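Local coordinates for protein polyketide synthase/nonribosomal peptide synthetase hybrid RzxB (Pseudomonas fluorescens, PDB 5IL6) that probably dehydrates beta-hydroxyacyl intermediates carried on an acyl carrier protein, as the dehydratase domain of a trans-AT polyketide synthase linked to rhizoxin, at residues A[12-17]-A[56-61]; A[31-36]-A[97-102]; A[173-178]-A[210-215]; A[184-189]-A[246-251]. All coordinates share one frame; numbering follows the deposited sequence.

In the fold
All four contacts belong to a double hot-dog fold, two on each side of the chain's centre. Contacts 1 and 3 bring hydrophobic chains to the central helices 53-67 and 204-212, and no hydrogen bond crosses either of them. Contacts 2 and 4 instead join antiparallel strands of the surrounding sheets through backbone hydrogen bonds, with polar side chains on their outer faces; contacts 1, 2 and 3 are buried, contact 4 only partly. Contacts 1 and 2 meet where Met-59 packs on Leu-99 and Leu-101. Contacts 3 and 4 are joined by the pairing of strands 175-181 and 184-190. Between the two halves, contacts 1 and 3 touch where Ile-57 meets Met-211.

Contact 1 of 4, residues A[12-17]-A[56-61]; sequences HLHPLL and MIVMIQ
His-14 is the first residue of 12-17 to meet helix 53-67, its ring carbon CE1 lying 3.6 Å from Val-58 CG1. The imidazole swings to the helix because its CG stands opposite the backbone N (chi1 -173°), and a bond within its own loop helps fix its rotation: Leu-16 N donates to His-14 ND1 over 3.1 Å, nearly straight at 167° though tilted from the ring plane. Pro-15 suits the corner of the type I turn from His-14 to Leu-17, and its CD covers one face of the imidazole. Leu-16 sends its CD1 branch across Val-58 at about a right angle, 3.7 Å from CG1, so one valine methyl meets both histidine and leucine. The Leu-16 carbonyl O packs 3.7 Å from Met-59 CG while accepting a hydrogen bond from Ser-31 OG. Leu-17, whose N closes the turn on His-14 O, crosses that methionine with CD1 3.6 Å from Met-59 CG; the flexible thioether chain bends at its last torsion, curling CE back beside Leu-16 O. The loop lies along the hot-dog helix 53-67, reaching Ala-55, Ala-62 and Ala-63, while Leu-16 and Val-58 both touch Pro-204 of helix 204-212, and Ile-57 packs on strands 77-85 and 230-239.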
loop_
_atom_site.group_PDB
_atom_site.type_symbol
_atom_site.label_atom_id
_atom_site.label_comp_id
_atom_site.label_asym_id
_atom_site.label_seq_id
_atom_site.Cartn_x
_atom_site.Cartn_y
_atom_site.Cartn_z
ATOM N N HIS A 12 -0.027 20.066 -8.486
ATOM C CA HIS A 12 -0.556 19.102 -7.531
ATOM C C HIS A 12 0.203 19.193 -6.214
ATOM O O HIS A 12 1.413 19.439 -6.189
ATOM C CB HIS A 12 -0.448 17.684 -8.088
ATOM C CG HIS A 12 -1.348 17.414 -9.250
ATOM N ND1 HIS A 12 -1.165 16.333 -10.084
ATOM C CD2 HIS A 12 -2.443 18.068 -9.711
ATOM C CE1 HIS A 12 -2.100 16.338 -11.016
ATOM N NE2 HIS A 12 -2.888 17.379 -10.812
ATOM N N LEU A 13 -0.518 18.995 -5.106
ATOM C CA LEU A 13 0.137 18.957 -3.804
ATOM C C LEU A 13 1.060 17.758 -3.695
ATOM O O LEU A 13 2.056 17.799 -2.964
ATOM C CB LEU A 13 -0.902 18.889 -2.685
ATOM C CG LEU A 13 -2.024 19.920 -2.711
ATOM C CD1 LEU A 13 -3.004 19.611 -1.591
ATOM C CD2 LEU A 13 -1.489 21.330 -2.607
ATOM N N HIS A 14 0.742 16.697 -4.423
ATOM C CA HIS A 14 1.370 15.392 -4.324
ATOM C C HIS A 14 0.891 14.597 -5.530
ATOM O O HIS A 14 -0.250 14.789 -5.968
ATOM C CB HIS A 14 0.983 14.713 -3.008
ATOM C CG HIS A 14 1.710 13.433 -2.744
ATOM N ND1 HIS A 14 1.291 12.224 -3.253
ATOM C CD2 HIS A 14 2.816 13.169 -2.008
ATOM C CE1 HIS A 14 2.111 11.270 -2.849
ATOM N NE2 HIS A 14 3.044 11.817 -2.092
ATOM N N PRO A 15 1.712 13.719 -6.110
ATOM C CA PRO A 15 1.247 12.972 -7.292
ATOM C C PRO A 15 -0.066 12.235 -7.081
ATOM O O PRO A 15 -0.808 12.024 -8.051
ATOM C CB PRO A 15 2.401 12.001 -7.567
ATOM C CG PRO A 15 3.601 12.647 -6.977
ATOM C CD PRO A 15 3.135 13.475 -5.817
ATOM N N LEU A 16 -0.380 11.836 -5.848
ATOM C CA LEU A 16 -1.615 11.123 -5.546
ATOM C C LEU A 16 -2.599 11.945 -4.725
ATOM O O LEU A 16 -3.662 11.429 -4.360
ATOM C CB LEU A 16 -1.308 9.821 -4.795
ATOM C CG LEU A 16 -0.639 8.683 -5.570
ATOM C CD1 LEU A 16 -0.427 7.492 -4.647
ATOM C CD2 LEU A 16 -1.452 8.279 -6.790
ATOM N N LEU A 17 -2.283 13.204 -4.432
ATOM C CA LEU A 17 -3.170 14.087 -3.668
ATOM C C LEU A 17 -3.125 15.427 -4.397
ATOM O O LEU A 17 -2.250 16.258 -4.144
ATOM C CB LEU A 17 -2.736 14.204 -2.213
ATOM C CG LEU A 17 -3.778 14.780 -1.257
ATOM C CD1 LEU A 17 -4.782 13.704 -0.881
ATOM C CD2 LEU A 17 -3.112 15.357 -0.022
ATOM N N MET A 56 -3.749 4.080 -1.749
ATOM C CA MET A 56 -4.569 4.794 -0.781
ATOM C C MET A 56 -3.797 5.058 0.506
ATOM O O MET A 56 -3.999 6.093 1.146
ATOM C CB MET A 56 -5.843 4.005 -0.498
ATOM C CG MET A 56 -6.726 3.867 -1.725
ATOM S SD MET A 56 -8.329 3.130 -1.382
ATOM C CE MET A 56 -8.791 2.583 -3.023
ATOM N N ILE A 57 -2.889 4.156 0.883
ATOM C CA ILE A 57 -2.014 4.413 2.024
ATOM C C ILE A 57 -1.147 5.635 1.754
ATOM O O ILE A 57 -0.971 6.502 2.618
ATOM C CB ILE A 57 -1.159 3.171 2.334
ATOM C CG1 ILE A 57 -2.036 2.058 2.914
ATOM C CG2 ILE A 57 -0.014 3.520 3.290
ATOM C CD1 ILE A 57 -1.331 0.724 3.055
ATOM N N VAL A 58 -0.575 5.710 0.552
ATOM C CA VAL A 58 0.263 6.852 0.196
ATOM C C VAL A 58 -0.558 8.134 0.209
ATOM O O VAL A 58 -0.074 9.196 0.613
ATOM C CB VAL A 58 0.924 6.615 -1.175
ATOM C CG1 VAL A 58 1.647 7.870 -1.653
ATOM C CG2 VAL A 58 1.885 5.436 -1.099
ATOM N N MET A 59 -1.809 8.058 -0.241
ATOM C CA MET A 59 -2.664 9.238 -0.233
ATOM C C MET A 59 -2.912 9.726 1.186
ATOM O O MET A 59 -2.927 10.935 1.442
ATOM C CB MET A 59 -3.975 8.916 -0.939
ATOM C CG MET A 59 -4.906 10.103 -1.139
ATOM S SD MET A 59 -6.433 9.662 -1.999
ATOM C CE MET A 59 -5.830 8.470 -3.193
ATOM N N ILE A 60 -3.114 8.801 2.124
ATOM C CA ILE A 60 -3.285 9.186 3.521
ATOM C C ILE A 60 -2.015 9.837 4.047
ATOM O O ILE A 60 -2.064 10.862 4.739
ATOM C CB ILE A 60 -3.682 7.962 4.367
ATOM C CG1 ILE A 60 -5.047 7.436 3.912
ATOM C CG2 ILE A 60 -3.715 8.320 5.852
ATOM C CD1 ILE A 60 -5.447 6.115 4.543
ATOM N N GLN A 61 -0.857 9.255 3.725
ATOM C CA GLN A 61 0.410 9.824 4.171
ATOM C C GLN A 61 0.611 11.227 3.608
ATOM O O GLN A 61 1.036 12.138 4.327
ATOM C CB GLN A 61 1.564 8.906 3.765
ATOM C CG GLN A 61 1.547 7.555 4.471
ATOM C CD GLN A 61 2.496 6.547 3.851
ATOM O OE1 GLN A 61 2.909 6.689 2.700
ATOM N NE2 GLN A 61 2.851 5.521 4.617
#

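Contact 2 of 4, residues A[31-36]-A[97-102]; sequences SRFSGD and GELFLE
Gly-97 O is gripped from strand 27-32 and the residue after it: Phe-33 N donates a hydrogen bond of 2.8 Å, well off the carbonyl plane, and Arg-32 CA adds a CA-H...O contact at 3.2 Å. Glycine suits this position, since its phi is positive and a side chain would run into the carbonyl O of Phe-33, which Gly-97 CA itself approaches to 3.4 Å. Further on, Ser-31 and Leu-99 form an antiparallel hydrogen-bonded pair, with Leu-99 N to Ser-31 O at 2.8 Å and Ser-31 N to Leu-99 O at 3.1 Å. Arg-32 and Glu-98 make the adjoining non-hydrogen-bonded pair, and their long side chains run side by side in the same direction. A bend at chi3 (-55°) carries the guanidinium to Glu-98 OE2, which lies at its edge, near its plane, although the guanidinium and carboxylate planes are turned 49° apart. NE gives OE2 a weak bond, and NH2 a salt bridge whose modelled length is too short to be trusted. On the side of Ser-31 and Leu-99 the contact is largely apolar: the edge of the Phe-33 ring meets Leu-99, Phe-33 CE2 lying 4.2 Å from Leu-99 CB. Ser-31 OG, on this buried side, is bonded to Leu-16 O and His-18 N. Leu-99 also touches Ile-115 and Ala-117 of the neighbouring strand 110-118, and Leu-101 packs on Ala-63 of helix 53-67.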
loop_
_atom_site.group_PDB
_atom_site.type_symbol
_atom_site.label_atom_id
_atom_site.label_comp_id
_atom_site.label_asym_id
_atom_site.label_seq_id
_atom_site.Cartn_x
_atom_site.Cartn_y
_atom_site.Cartn_z
ATOM N N SER A 31 -8.381 14.185 -5.727
ATOM C CA SER A 31 -7.557 13.796 -6.862
ATOM C C SER A 31 -8.463 13.274 -7.968
ATOM O O SER A 31 -9.415 12.533 -7.704
ATOM C CB SER A 31 -6.532 12.729 -6.471
ATOM O OG SER A 31 -5.809 13.119 -5.318
ATOM N N ARG A 32 -8.174 13.677 -9.203
ATOM C CA ARG A 32 -8.917 13.217 -10.369
ATOM C C ARG A 32 -7.971 12.424 -11.256
ATOM O O ARG A 32 -6.964 12.960 -11.731
ATOM C CB ARG A 32 -9.528 14.386 -11.144
ATOM C CG ARG A 32 -10.398 13.936 -12.315
ATOM C CD ARG A 32 -11.169 15.084 -12.950
ATOM N NE ARG A 32 -11.988 15.807 -11.976
ATOM C CZ ARG A 32 -11.642 16.950 -11.387
ATOM N NH1 ARG A 32 -10.482 17.533 -11.663
ATOM N NH2 ARG A 32 -12.465 17.520 -10.516
ATOM N N PHE A 33 -8.293 11.155 -11.473
ATOM C CA PHE A 33 -7.472 10.260 -12.272
ATOM C C PHE A 33 -8.119 10.027 -13.631
ATOM O O PHE A 33 -9.346 9.995 -13.756
ATOM C CB PHE A 33 -7.274 8.919 -11.560
ATOM C CG PHE A 33 -6.665 9.044 -10.192
ATOM C CD1 PHE A 33 -5.299 9.200 -10.041
ATOM C CD2 PHE A 33 -7.460 9.008 -9.059
ATOM C CE1 PHE A 33 -4.734 9.316 -8.783
ATOM C CE2 PHE A 33 -6.903 9.126 -7.799
ATOM C CZ PHE A 33 -5.538 9.277 -7.661
ATOM N N SER A 34 -7.275 9.861 -14.650
ATOM C CA SER A 34 -7.744 9.539 -15.991
ATOM C C SER A 34 -7.866 8.042 -16.232
ATOM O O SER A 34 -8.594 7.633 -17.147
ATOM C CB SER A 34 -6.795 10.132 -17.038
ATOM O OG SER A 34 -5.493 9.585 -16.906
ATOM N N GLY A 35 -7.186 7.221 -15.435
ATOM C CA GLY A 35 -7.087 5.800 -15.667
ATOM C C GLY A 35 -5.805 5.369 -16.353
ATOM O O GLY A 35 -5.478 4.178 -16.330
ATOM N N ASP A 36 -5.076 6.308 -16.965
ATOM C CA ASP A 36 -3.781 6.017 -17.567
ATOM C C ASP A 36 -2.640 6.003 -16.558
ATOM O O ASP A 36 -1.534 5.579 -16.908
ATOM C CB ASP A 36 -3.466 7.040 -18.662
ATOM C CG ASP A 36 -4.496 7.041 -19.773
ATOM O OD1 ASP A 36 -5.067 5.967 -20.057
ATOM O OD2 ASP A 36 -4.730 8.113 -20.368
ATOM N N GLY A 97 -13.437 9.989 -12.378
ATOM C CA GLY A 97 -12.102 9.776 -11.863
ATOM C C GLY A 97 -11.813 10.463 -10.551
ATOM O O GLY A 97 -10.654 10.490 -10.128
ATOM N N GLU A 98 -12.828 11.003 -9.881
ATOM C CA GLU A 98 -12.625 11.844 -8.707
ATOM C C GLU A 98 -12.653 10.994 -7.443
ATOM O O GLU A 98 -13.628 10.276 -7.189
ATOM C CB GLU A 98 -13.695 12.934 -8.644
ATOM C CG GLU A 98 -13.614 13.938 -9.782
ATOM C CD GLU A 98 -14.688 15.009 -9.698
ATOM O OE1 GLU A 98 -15.775 14.729 -9.153
ATOM O OE2 GLU A 98 -14.447 16.133 -10.185
ATOM N N LEU A 99 -11.587 11.090 -6.652
ATOM C CA LEU A 99 -11.461 10.385 -5.385
ATOM C C LEU A 99 -11.206 11.410 -4.289
ATOM O O LEU A 99 -10.220 12.152 -4.346
ATOM C CB LEU A 99 -10.326 9.357 -5.447
ATOM C CG LEU A 99 -10.273 8.263 -4.378
ATOM C CD1 LEU A 99 -11.562 7.463 -4.331
ATOM C CD2 LEU A 99 -9.109 7.341 -4.663
ATOM N N PHE A 100 -12.088 11.446 -3.297
ATOM C CA PHE A 100 -12.020 12.407 -2.207
ATOM C C PHE A 100 -11.405 11.774 -0.966
ATOM O O PHE A 100 -11.571 10.581 -0.712
ATOM C CB PHE A 100 -13.415 12.931 -1.869
ATOM C CG PHE A 100 -14.060 13.695 -2.986
ATOM C CD1 PHE A 100 -14.750 13.033 -3.986
ATOM C CD2 PHE A 100 -13.983 15.075 -3.033
ATOM C CE1 PHE A 100 -15.347 13.731 -5.017
ATOM C CE2 PHE A 100 -14.580 15.779 -4.060
ATOM C CZ PHE A 100 -15.262 15.106 -5.052
ATOM N N LEU A 101 -10.689 12.590 -0.194
ATOM C CA LEU A 101 -10.151 12.181 1.100
ATOM C C LEU A 101 -10.569 13.209 2.138
ATOM O O LEU A 101 -10.255 14.396 1.999
ATOM C CB LEU A 101 -8.625 12.051 1.063
ATOM C CG LEU A 101 -7.953 11.500 2.332
ATOM C CD1 LEU A 101 -6.654 10.800 1.968
ATOM C CD2 LEU A 101 -7.677 12.586 3.370
ATOM N N GLU A 102 -11.278 12.756 3.170
ATOM C CA GLU A 102 -11.710 13.614 4.266
ATOM C C GLU A 102 -10.850 13.348 5.491
ATOM O O GLU A 102 -10.622 12.191 5.856
ATOM C CB GLU A 102 -13.183 13.383 4.600
ATOM C CG GLU A 102 -14.140 14.195 3.749
ATOM C CD GLU A 102 -15.599 13.883 4.046
ATOM O OE1 GLU A 102 -15.878 13.257 5.089
ATOM O OE2 GLU A 102 -16.466 14.270 3.237
#

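Contact 3 of 4, residues A[173-178]-A[210-215]; sequences RRLLSL and AMQGVM
The two backbones stay apart, their nearest CA atoms, those of Leu-175 and Gly-213, being 7.1 Å from each other, and side chains fill the interval without a hydrogen bond between the segments. Leu-175 does most of this, splitting its branches over Gln-212 and Gly-213. Leu-175 CD1 rests on the aliphatic base of the glutamine, 3.9 Å from Gln-212 CB, while its CD2 reaches the backbone, 4.1 Å from Gly-213 CA. Glycine suits that spot, where the chain itself is the surface met, and Leu-178 CD2 comes to Gly-213 CA at 4.2 Å. A step of three positions would normally turn the leucines to opposite faces of a strand, yet both point at the helix, because strand 175-181 carries a classic beta bulge: Leu-176 and Ser-177 both face Arg-188. In hot-dog folds the sheet wraps round a central helix, and here its concave side supplies these leucines. Gln-212 OE1 passes 3.8 Å from Leu-175 CG. An extended chain carries the amide to partners that satisfy it in the interior: OE1 bonds to Tyr-158 OH, and NE2 to Asp-208 OD2, one turn back, and to His-172 O. Tyr-158 OH also bonds to Leu-175 N, tying strand to glutamine.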
loop_
_atom_site.group_PDB
_atom_site.type_symbol
_atom_site.label_atom_id
_atom_site.label_comp_id
_atom_site.label_asym_id
_atom_site.label_seq_id
_atom_site.Cartn_x
_atom_site.Cartn_y
_atom_site.Cartn_z
ATOM N N ARG A 173 5.502 -4.480 -11.621
ATOM C CA ARG A 173 6.141 -5.792 -11.501
ATOM C C ARG A 173 7.555 -5.633 -10.951
ATOM O O ARG A 173 8.548 -5.943 -11.606
ATOM C CB ARG A 173 6.157 -6.510 -12.845
ATOM C CG ARG A 173 4.819 -7.051 -13.293
ATOM C CD ARG A 173 4.918 -7.619 -14.696
ATOM N NE ARG A 173 5.820 -8.769 -14.750
ATOM C CZ ARG A 173 5.444 -10.044 -14.714
ATOM N NH1 ARG A 173 4.163 -10.378 -14.623
ATOM N NH2 ARG A 173 6.365 -10.998 -14.771
ATOM N N ARG A 174 7.631 -5.143 -9.716
ATOM C CA ARG A 174 8.888 -4.693 -9.138
ATOM C C ARG A 174 9.526 -5.726 -8.220
ATOM O O ARG A 174 10.530 -5.420 -7.573
ATOM C CB ARG A 174 8.666 -3.386 -8.381
ATOM C CG ARG A 174 7.980 -2.311 -9.212
ATOM C CD ARG A 174 8.895 -1.690 -10.241
ATOM N NE ARG A 174 9.074 -2.507 -11.442
ATOM C CZ ARG A 174 10.249 -2.825 -11.984
ATOM N NH1 ARG A 174 11.392 -2.406 -11.447
ATOM N NH2 ARG A 174 10.286 -3.556 -13.090
ATOM N N LEU A 175 8.966 -6.931 -8.133
ATOM C CA LEU A 175 9.624 -8.010 -7.402
ATOM C C LEU A 175 10.836 -8.470 -8.200
ATOM O O LEU A 175 10.695 -9.028 -9.293
ATOM C CB LEU A 175 8.659 -9.170 -7.170
ATOM C CG LEU A 175 7.643 -9.054 -6.030
ATOM C CD1 LEU A 175 6.821 -10.331 -5.936
ATOM C CD2 LEU A 175 8.301 -8.747 -4.686
ATOM N N LEU A 176 12.030 -8.242 -7.658
ATOM C CA LEU A 176 13.270 -8.607 -8.329
ATOM C C LEU A 176 13.815 -9.951 -7.868
ATOM O O LEU A 176 14.394 -10.687 -8.674
ATOM C CB LEU A 176 14.326 -7.519 -8.104
ATOM C CG LEU A 176 13.947 -6.127 -8.625
ATOM C CD1 LEU A 176 15.051 -5.123 -8.332
ATOM C CD2 LEU A 176 13.635 -6.153 -10.117
ATOM N N SER A 177 13.655 -10.284 -6.592
ATOM C CA SER A 177 14.082 -11.583 -6.092
ATOM C C SER A 177 13.307 -11.902 -4.823
ATOM O O SER A 177 12.813 -11.007 -4.131
ATOM C CB SER A 177 15.591 -11.615 -5.828
ATOM O OG SER A 177 15.947 -10.713 -4.795
ATOM N N LEU A 178 13.210 -13.197 -4.530
ATOM C CA LEU A 178 12.502 -13.690 -3.358
ATOM C C LEU A 178 13.261 -14.885 -2.806
ATOM O O LEU A 178 13.691 -15.756 -3.567
ATOM C CB LEU A 178 11.067 -14.132 -3.683
ATOM C CG LEU A 178 10.002 -13.099 -4.047
ATOM C CD1 LEU A 178 8.759 -13.805 -4.580
ATOM C CD2 LEU A 178 9.672 -12.216 -2.864
ATOM N N ALA A 210 6.022 -4.579 -2.185
ATOM C CA ALA A 210 6.219 -5.170 -0.866
ATOM C C ALA A 210 5.073 -6.111 -0.519
ATOM O O ALA A 210 5.297 -7.212 0.000
ATOM C CB ALA A 210 6.354 -4.070 0.189
ATOM N N MET A 211 3.838 -5.700 -0.814
ATOM C CA MET A 211 2.684 -6.551 -0.544
ATOM C C MET A 211 2.661 -7.763 -1.466
ATOM O O MET A 211 2.271 -8.859 -1.045
ATOM C CB MET A 211 1.395 -5.744 -0.698
ATOM C CG MET A 211 1.242 -4.627 0.314
ATOM S SD MET A 211 -0.368 -3.827 0.194
ATOM C CE MET A 211 -0.060 -2.316 1.095
ATOM N N GLN A 212 3.057 -7.586 -2.728
ATOM C CA GLN A 212 3.129 -8.720 -3.642
ATOM C C GLN A 212 4.008 -9.828 -3.081
ATOM O O GLN A 212 3.778 -11.010 -3.364
ATOM C CB GLN A 212 3.672 -8.274 -5.001
ATOM C CG GLN A 212 2.802 -7.280 -5.747
ATOM C CD GLN A 212 3.501 -6.732 -6.974
ATOM O OE1 GLN A 212 4.557 -7.226 -7.366
ATOM N NE2 GLN A 212 2.931 -5.693 -7.574
ATOM N N GLY A 213 5.016 -9.468 -2.286
ATOM C CA GLY A 213 5.975 -10.439 -1.794
ATOM C C GLY A 213 5.376 -11.524 -0.926
ATOM O O GLY A 213 5.982 -12.591 -0.780
ATOM N N VAL A 214 4.192 -11.289 -0.351
ATOM C CA VAL A 214 3.588 -12.298 0.512
ATOM C C VAL A 214 3.343 -13.591 -0.255
ATOM O O VAL A 214 3.275 -14.666 0.349
ATOM C CB VAL A 214 2.273 -11.778 1.136
ATOM C CG1 VAL A 214 2.494 -10.442 1.850
ATOM C CG2 VAL A 214 1.170 -11.662 0.084
ATOM N N MET A 215 3.218 -13.509 -1.582
ATOM C CA MET A 215 2.971 -14.703 -2.379
ATOM C C MET A 215 4.088 -15.725 -2.218
ATOM O O MET A 215 3.861 -16.925 -2.412
ATOM C CB MET A 215 2.804 -14.321 -3.849
ATOM C CG MET A 215 2.473 -15.493 -4.761
ATOM S SD MET A 215 0.943 -16.307 -4.262
ATOM C CE MET A 215 -0.269 -15.109 -4.811
#

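Contact 4 of 4, residues A[184-189]-A[246-251]; sequences QALARI and SLQVQI
Ile-189 makes the largest bump across this strand pair. Its CG1 takes the crowded position between backbone N and carbonyl carbon (chi1 61°), which throws the branch over the neighbouring strand: Ile-189 CG1 lies 3.7 Å from Leu-247 CB, and Ile-189 CD1 fits against Val-249 CG2, also at 3.7 Å. Further along the same face the relief reverses, with small Ala-187 beside Val-249 and Ala-185 beside Ile-251, so that the branched chains of strand 246-254 rise next to low methyls. Leu-178 of the adjoining strand fills in over Ala-187. Such surfaces suit the concave side of a hot-dog sheet, which here lies on helix 204-212: Ile-189 and Leu-247 clasp Leu-206, Val-249 meets Ala-210, and the end of Ile-251 packs against Gly-213. The strands run antiparallel, 165° between their directions, and three hydrogen-bonded pairs hold them in step; at the middle one Ala-187 N to Val-249 O and Val-249 N to Ala-187 O are each 2.8 Å. The opposite face, with Leu-186, Arg-188, Gln-248 and Gln-250, is more polar. There Leu-186 lays CD1 on the carbonyl of Val-249, 3.5 Å from its O, and is covered by Leu-142 and Phe-144. Gln-248 runs alongside the poorly ordered Arg-188, and its NE2 bonds to Asp-269 O. At the far end Gln-250 NE2 donates to Gln-184 OE1 over 2.9 Å, the acceptor lying in the plane of the Gln-250 amide while the donor stands above the carbonyl plane of Gln-184; Gln-250 OE1 takes Asp-143 N.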
loop_
_atom_site.group_PDB
_atom_site.type_symbol
_atom_site.label_atom_id
_atom_site.label_comp_id
_atom_site.label_asym_id
_atom_site.label_seq_id
_atom_site.Cartn_x
_atom_site.Cartn_y
_atom_site.Cartn_z
ATOM N N GLN A 184 9.026 -17.127 6.828
ATOM C CA GLN A 184 9.553 -15.800 6.550
ATOM C C GLN A 184 10.086 -15.745 5.126
ATOM O O GLN A 184 10.504 -16.761 4.561
ATOM C CB GLN A 184 10.680 -15.416 7.518
ATOM C CG GLN A 184 10.233 -15.179 8.941
ATOM C CD GLN A 184 11.288 -14.479 9.775
ATOM O OE1 GLN A 184 12.081 -13.691 9.259
ATOM N NE2 GLN A 184 11.302 -14.761 11.074
ATOM N N ALA A 185 10.072 -14.546 4.550
ATOM C CA ALA A 185 10.603 -14.330 3.215
ATOM C C ALA A 185 11.300 -12.980 3.170
ATOM O O ALA A 185 10.967 -12.064 3.930
ATOM C CB ALA A 185 9.504 -14.391 2.147
ATOM N N LEU A 186 12.271 -12.865 2.269
ATOM C CA LEU A 186 13.005 -11.626 2.062
ATOM C C LEU A 186 12.961 -11.286 0.581
ATOM O O LEU A 186 13.352 -12.104 -0.258
ATOM C CB LEU A 186 14.457 -11.752 2.537
ATOM C CG LEU A 186 15.284 -10.465 2.486
ATOM C CD1 LEU A 186 14.760 -9.453 3.500
ATOM C CD2 LEU A 186 16.760 -10.754 2.720
ATOM N N ALA A 187 12.487 -10.086 0.265
ATOM C CA ALA A 187 12.309 -9.659 -1.112
ATOM C C ALA A 187 13.160 -8.431 -1.395
ATOM O O ALA A 187 13.385 -7.592 -0.517
ATOM C CB ALA A 187 10.838 -9.343 -1.404
ATOM N N ARG A 188 13.645 -8.343 -2.630
ATOM C CA ARG A 188 14.291 -7.143 -3.141
ATOM C C ARG A 188 13.389 -6.519 -4.193
ATOM O O ARG A 188 12.946 -7.201 -5.122
ATOM C CB ARG A 188 15.666 -7.451 -3.738
ATOM C CG ARG A 188 16.790 -7.501 -2.717
ATOM C CD ARG A 188 16.803 -8.813 -1.959
ATOM N NE ARG A 188 18.024 -8.976 -1.177
ATOM C CZ ARG A 188 18.416 -10.120 -0.625
ATOM N NH1 ARG A 188 17.686 -11.220 -0.771
ATOM N NH2 ARG A 188 19.544 -10.170 0.068
ATOM N N ILE A 189 13.113 -5.229 -4.033
ATOM C CA ILE A 189 12.236 -4.487 -4.926
ATOM C C ILE A 189 12.916 -3.175 -5.286
ATOM O O ILE A 189 13.731 -2.648 -4.523
ATOM C CB ILE A 189 10.851 -4.235 -4.287
ATOM C CG1 ILE A 189 10.991 -3.409 -3.004
ATOM C CG2 ILE A 189 10.160 -5.560 -3.994
ATOM C CD1 ILE A 189 9.669 -2.978 -2.390
ATOM N N SER A 246 15.172 1.609 -4.112
ATOM C CA SER A 246 15.454 0.185 -3.980
ATOM C C SER A 246 15.307 -0.205 -2.517
ATOM O O SER A 246 15.776 0.513 -1.630
ATOM C CB SER A 246 16.864 -0.154 -4.481
ATOM O OG SER A 246 17.148 -1.533 -4.317
ATOM N N LEU A 247 14.654 -1.339 -2.266
ATOM C CA LEU A 247 14.285 -1.713 -0.909
ATOM C C LEU A 247 14.439 -3.211 -0.699
ATOM O O LEU A 247 14.342 -4.005 -1.638
ATOM C CB LEU A 247 12.836 -1.318 -0.600
ATOM C CG LEU A 247 12.524 0.176 -0.569
ATOM C CD1 LEU A 247 11.024 0.401 -0.510
ATOM C CD2 LEU A 247 13.207 0.838 0.609
ATOM N N GLN A 248 14.671 -3.578 0.559
ATOM C CA GLN A 248 14.532 -4.946 1.036
ATOM C C GLN A 248 13.259 -5.037 1.865
ATOM O O GLN A 248 12.938 -4.116 2.622
ATOM C CB GLN A 248 15.722 -5.373 1.901
ATOM C CG GLN A 248 17.053 -5.442 1.189
ATOM C CD GLN A 248 18.165 -5.868 2.124
ATOM O OE1 GLN A 248 18.488 -7.051 2.217
ATOM N NE2 GLN A 248 18.748 -4.907 2.832
ATOM N N VAL A 249 12.539 -6.146 1.726
ATOM C CA VAL A 249 11.280 -6.345 2.432
ATOM C C VAL A 249 11.342 -7.681 3.156
ATOM O O VAL A 249 11.443 -8.734 2.515
ATOM C CB VAL A 249 10.071 -6.303 1.482
ATOM C CG1 VAL A 249 8.778 -6.435 2.267
ATOM C CG2 VAL A 249 10.077 -5.014 0.669
ATOM N N GLN A 250 11.278 -7.637 4.484
ATOM C CA GLN A 250 11.168 -8.840 5.295
ATOM C C GLN A 250 9.697 -9.107 5.578
ATOM O O GLN A 250 8.977 -8.213 6.037
ATOM C CB GLN A 250 11.937 -8.693 6.608
ATOM C CG GLN A 250 12.018 -9.989 7.393
ATOM C CD GLN A 250 12.736 -9.839 8.714
ATOM O OE1 GLN A 250 13.247 -8.770 9.044
ATOM N NE2 GLN A 250 12.770 -10.919 9.487
ATOM N N ILE A 251 9.258 -10.334 5.314
ATOM C CA ILE A 251 7.852 -10.709 5.405
ATOM C C ILE A 251 7.738 -11.898 6.347
ATOM O O ILE A 251 8.506 -12.860 6.232
ATOM C CB ILE A 251 7.267 -11.050 4.023
ATOM C CG1 ILE A 251 7.438 -9.868 3.063
ATOM C CG2 ILE A 251 5.792 -11.429 4.147
ATOM C CD1 ILE A 251 7.099 -10.187 1.624
#